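Local structure of dihydrodipicolinate synthase (Bacillus clausii KSM-K16, 3E96) at residues R72-Y77 with A82-G87; V51-T56 with E65-E70. The protein probably acts as a 4-hydroxy-tetrahydrodipicolinate synthase of the DapA family, joining pyruvate to aspartate semialdehyde on the way to lysine. One frame throughout, in Å; residues are numbered along the deposited sequence.

Helix 64-78 of this TIM barrel takes part in both contacts: interaction 1 sets its residues 72-77 against strand 83-88, and interaction 2 sets its residues 65-70 against loop 51-56, which follows strand 49-50. Both are buried, but their chemistry differs. The helix-strand contact is made by methyl groups, whereas the helix-loop contact adds a carboxylate that binds a backbone N-H in the loop carrying the predicted pyruvate site. The two meet at Pro52, whose CB packs against Thr74 OG1 and whose carbonyl O probably accepts a hydrogen bond from Gly87 N.

Interaction 1: R72-Y77 with A82-G87; sequences RRTVEY and ALVVAG
Thr74 and Val84 face each other between helix 64-78 and strand 83-88, the last two elements of a beta-alpha-beta crossover unit in this TIM barrel. The fold depends on each helix turning an apolar side to the parallel sheet, and here Thr74 and Val75 provide it, against Val84 of the strand. The side chains of Thr74 and Val84 point at one another and meet at an oblique angle. The single methyl of the threonine, CG2, is set before the fork of the valine, 3.9 Å from Val84 CG1 and 4.1 Å from Val84 CG2, so that both branches share the contact.

The threonine rotamer separates its two chemical halves. OG1 stays beside the backbone N (chi1 -57°), which turns CG2 anti to that N and toward the strand; OG1 itself is hydrogen-bonded to the carbonyl O of Glu70, one turn earlier, and to the hydroxyl of Tyr35 on helix 32-43. The buried hydroxyl thus has polar partners while the methyl makes the contact with Val84.

Val75 approaches from the flank, its CB directed neither at the strand nor straight away from it. One branch makes the contact: Val75 CG2 comes to 4.3 Å from Val84 CG1, a looser approach than that of the threonine methyl. Ile50 of strand 49-50 touches both Thr74 and Val84 and carries the apolar layer on to the first strand of the unit.

Beyond this interface the helix ties two of its own side chains together. Arg73, which is also salt-bridged to Glu69 and makes a cation-pi contact with Trp32, holds Tyr77 at the edge of its guanidinium: Arg73 NH1 donates to Tyr77 OH at 3.0 Å, with the acceptor practically in the guanidinium plane and an N-H...O angle of 155°.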
# COMPACT_ATOMS: atom_id res chain seq x y z
N ARG B 72 22.83 0.65 -1.08
CA ARG B 72 24.27 0.45 -1.24
C ARG B 72 24.88 1.55 -2.11
O ARG B 72 25.90 2.13 -1.76
CB ARG B 72 24.57 -0.92 -1.87
CG ARG B 72 24.22 -2.10 -0.98
CD ARG B 72 24.81 -3.40 -1.53
NE ARG B 72 24.15 -3.86 -2.75
CZ ARG B 72 23.17 -4.76 -2.78
NH1 ARG B 72 22.72 -5.30 -1.65
NH2 ARG B 72 22.64 -5.13 -3.94
N ARG B 73 24.24 1.83 -3.24
CA ARG B 73 24.70 2.87 -4.16
C ARG B 73 24.77 4.23 -3.46
O ARG B 73 25.71 5.00 -3.67
CB ARG B 73 23.77 2.96 -5.37
CG ARG B 73 23.77 1.73 -6.27
CD ARG B 73 24.78 1.87 -7.41
NE ARG B 73 24.83 0.66 -8.24
CZ ARG B 73 25.47 0.57 -9.40
NH1 ARG B 73 26.12 1.62 -9.89
NH2 ARG B 73 25.47 -0.58 -10.07
N THR B 74 23.76 4.52 -2.64
CA THR B 74 23.71 5.80 -1.93
C THR B 74 24.91 5.95 -0.99
O THR B 74 25.56 6.99 -0.97
CB THR B 74 22.41 5.92 -1.12
OG1 THR B 74 21.28 5.77 -1.99
CG2 THR B 74 22.33 7.28 -0.43
N VAL B 75 25.19 4.91 -0.22
CA VAL B 75 26.32 4.94 0.70
C VAL B 75 27.60 5.22 -0.08
O VAL B 75 28.44 6.02 0.34
CB VAL B 75 26.46 3.61 1.47
CG1 VAL B 75 27.76 3.60 2.28
CG2 VAL B 75 25.27 3.43 2.40
N GLU B 76 27.75 4.58 -1.24
CA GLU B 76 28.94 4.77 -2.06
C GLU B 76 29.03 6.19 -2.62
O GLU B 76 30.07 6.84 -2.50
CB GLU B 76 28.96 3.79 -3.24
CG GLU B 76 30.25 3.85 -4.06
CD GLU B 76 30.13 3.20 -5.42
OE1 GLU B 76 29.52 2.11 -5.51
OE2 GLU B 76 30.66 3.76 -6.41
N TYR B 77 27.95 6.67 -3.24
CA TYR B 77 27.96 7.99 -3.83
C TYR B 77 28.02 9.14 -2.84
O TYR B 77 28.53 10.21 -3.16
CB TYR B 77 26.75 8.17 -4.76
CG TYR B 77 26.71 7.19 -5.91
CD1 TYR B 77 27.88 6.78 -6.56
CD2 TYR B 77 25.49 6.69 -6.37
CE1 TYR B 77 27.83 5.88 -7.63
CE2 TYR B 77 25.44 5.80 -7.44
CZ TYR B 77 26.61 5.39 -8.06
OH TYR B 77 26.55 4.49 -9.10
N ALA B 82 26.86 12.94 4.07
CA ALA B 82 25.56 13.11 4.71
C ALA B 82 25.12 11.81 5.37
O ALA B 82 25.66 10.75 5.08
CB ALA B 82 24.51 13.55 3.68
N LEU B 83 24.15 11.92 6.27
CA LEU B 83 23.62 10.74 6.93
C LEU B 83 22.74 10.03 5.91
O LEU B 83 22.03 10.68 5.14
CB LEU B 83 22.76 11.13 8.14
CG LEU B 83 23.50 11.66 9.37
CD1 LEU B 83 22.49 12.07 10.44
CD2 LEU B 83 24.43 10.58 9.91
N VAL B 84 22.80 8.70 5.90
CA VAL B 84 22.01 7.91 4.97
C VAL B 84 20.95 7.15 5.76
O VAL B 84 21.28 6.31 6.60
CB VAL B 84 22.89 6.91 4.20
CG1 VAL B 84 22.03 6.03 3.30
CG2 VAL B 84 23.92 7.67 3.36
N VAL B 85 19.69 7.46 5.50
CA VAL B 85 18.57 6.81 6.17
C VAL B 85 17.87 5.93 5.14
O VAL B 85 17.35 6.42 4.14
CB VAL B 85 17.58 7.84 6.72
CG1 VAL B 85 16.41 7.14 7.42
CG2 VAL B 85 18.30 8.80 7.67
N ALA B 86 17.86 4.62 5.38
CA ALA B 86 17.26 3.67 4.45
C ALA B 86 15.79 3.37 4.69
O ALA B 86 15.40 2.91 5.76
CB ALA B 86 18.07 2.37 4.46
N GLY B 87 14.97 3.63 3.67
CA GLY B 87 13.56 3.33 3.78
C GLY B 87 13.37 1.83 3.71
O GLY B 87 13.99 1.16 2.87

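Interaction 2: V51-T56 with E65-E70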
# COMPACT_ATOMS: atom_id res chain seq x y z
N VAL B 51 17.53 10.19 2.07
CA VAL B 51 16.72 9.02 2.34
C VAL B 51 16.41 8.12 1.15
O VAL B 51 15.34 8.22 0.55
CB VAL B 51 15.38 9.45 2.99
CG1 VAL B 51 14.62 8.25 3.51
CG2 VAL B 51 15.65 10.44 4.12
N PRO B 52 17.34 7.22 0.79
CA PRO B 52 17.07 6.33 -0.34
C PRO B 52 15.90 5.43 0.03
O PRO B 52 15.64 5.19 1.21
CB PRO B 52 18.38 5.56 -0.49
CG PRO B 52 18.95 5.55 0.92
CD PRO B 52 18.67 6.98 1.37
N CYS B 53 15.18 4.93 -0.98
CA CYS B 53 14.03 4.07 -0.74
C CYS B 53 12.90 4.80 -0.02
O CYS B 53 12.13 4.19 0.73
CB CYS B 53 14.45 2.83 0.04
SG CYS B 53 15.33 1.64 -1.01
N GLY B 54 12.83 6.11 -0.23
CA GLY B 54 11.76 6.90 0.35
C GLY B 54 10.63 6.84 -0.66
O GLY B 54 10.78 6.23 -1.72
N ASN B 55 9.50 7.47 -0.38
CA ASN B 55 8.42 7.40 -1.34
C ASN B 55 8.68 8.23 -2.59
O ASN B 55 8.19 7.90 -3.67
CB ASN B 55 7.09 7.77 -0.68
CG ASN B 55 6.39 6.55 -0.09
OD1 ASN B 55 5.79 6.63 0.98
ND2 ASN B 55 6.47 5.41 -0.79
N THR B 56 9.48 9.29 -2.46
CA THR B 56 9.82 10.12 -3.61
C THR B 56 10.72 9.29 -4.52
O THR B 56 10.81 9.53 -5.72
CB THR B 56 10.58 11.39 -3.18
OG1 THR B 56 9.85 12.05 -2.13
CG2 THR B 56 10.72 12.35 -4.36
N GLU B 65 15.47 -6.43 -4.34
CA GLU B 65 16.89 -6.36 -4.67
C GLU B 65 17.28 -4.95 -5.14
O GLU B 65 18.36 -4.47 -4.82
CB GLU B 65 17.23 -7.40 -5.75
CG GLU B 65 18.69 -7.44 -6.17
CD GLU B 65 19.64 -7.61 -5.00
OE1 GLU B 65 19.34 -8.39 -4.07
OE2 GLU B 65 20.71 -6.95 -5.00
N GLU B 66 16.40 -4.30 -5.89
CA GLU B 66 16.69 -2.95 -6.36
C GLU B 66 16.71 -1.98 -5.17
O GLU B 66 17.49 -1.03 -5.15
CB GLU B 66 15.65 -2.48 -7.37
CG GLU B 66 15.76 -3.13 -8.73
CD GLU B 66 14.70 -2.62 -9.69
OE1 GLU B 66 13.52 -2.56 -9.29
OE2 GLU B 66 15.05 -2.27 -10.83
N ALA B 67 15.84 -2.23 -4.19
CA ALA B 67 15.78 -1.37 -3.01
C ALA B 67 17.09 -1.50 -2.24
O ALA B 67 17.67 -0.49 -1.82
CB ALA B 67 14.61 -1.79 -2.12
N LYS B 68 17.56 -2.73 -2.06
CA LYS B 68 18.81 -2.96 -1.34
C LYS B 68 19.97 -2.29 -2.07
O LYS B 68 20.81 -1.63 -1.45
CB LYS B 68 19.09 -4.45 -1.20
CG LYS B 68 18.11 -5.19 -0.31
CD LYS B 68 18.39 -6.69 -0.33
CE LYS B 68 17.42 -7.44 0.57
NZ LYS B 68 17.60 -8.93 0.47
N GLU B 69 20.02 -2.48 -3.38
CA GLU B 69 21.09 -1.91 -4.20
C GLU B 69 21.07 -0.38 -4.14
O GLU B 69 22.12 0.26 -4.13
CB GLU B 69 20.96 -2.38 -5.65
CG GLU B 69 22.02 -1.84 -6.62
CD GLU B 69 23.43 -2.35 -6.32
OE1 GLU B 69 23.56 -3.34 -5.56
OE2 GLU B 69 24.40 -1.78 -6.86
N GLU B 70 19.88 0.21 -4.10
CA GLU B 70 19.81 1.67 -4.05
C GLU B 70 20.47 2.17 -2.76
O GLU B 70 21.19 3.17 -2.77
CB GLU B 70 18.37 2.17 -4.13
CG GLU B 70 18.26 3.70 -4.00
CD GLU B 70 16.93 4.24 -4.47
OE1 GLU B 70 16.63 4.11 -5.68
OE2 GLU B 70 16.18 4.80 -3.63
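Cys53 and Ala67 bring their CA atoms to 6.1 Å and Pro52 and Glu70 theirs to 6.6 Å, where loop 51-56 runs by helix 64-78 with Cys53 in a left-handed backbone conformation. The principle illustrated is a helix side chain fixing a loop through its main chain. Glu70 reaches across with CG anti to its backbone N (chi1 177°) and an extended chain beyond, delivering OE2 to Cys53 N at 2.8 Å. The N-H meets the anti side of the carboxylate, 17° out of its plane. The other oxygen, OE1, is hydrogen-bonded to Thr21 OG1, so two bonds, one on each oxygen, fix the rotation of this buried group. Its stem packs too, Glu70 CG lying 4.0 Å from Pro52 CB.

The sulfur of Cys53 settles alongside Ala67, with SG 3.3 Å from Ala67 O and 3.7 Å from Ala67 CB. Were Glu70 an alanine, the Cys53 N-H and the Thr21 hydroxyl would probably lose this partner, and Pro52 CB the packing of the glutamate stem.

That loop leads to Thr56, predicted to bind pyruvate, and Pro52 is about 8 Å, side chain to side chain, from Lys167, the predicted Schiff-base lysine. The carbonyl of Cys53 is hydrogen-bonded to His113, a backbone bond joins Val51 to Gly17 of strand 15-17, and Trp32 and Tyr35 of helix 32-43 pack against Glu70.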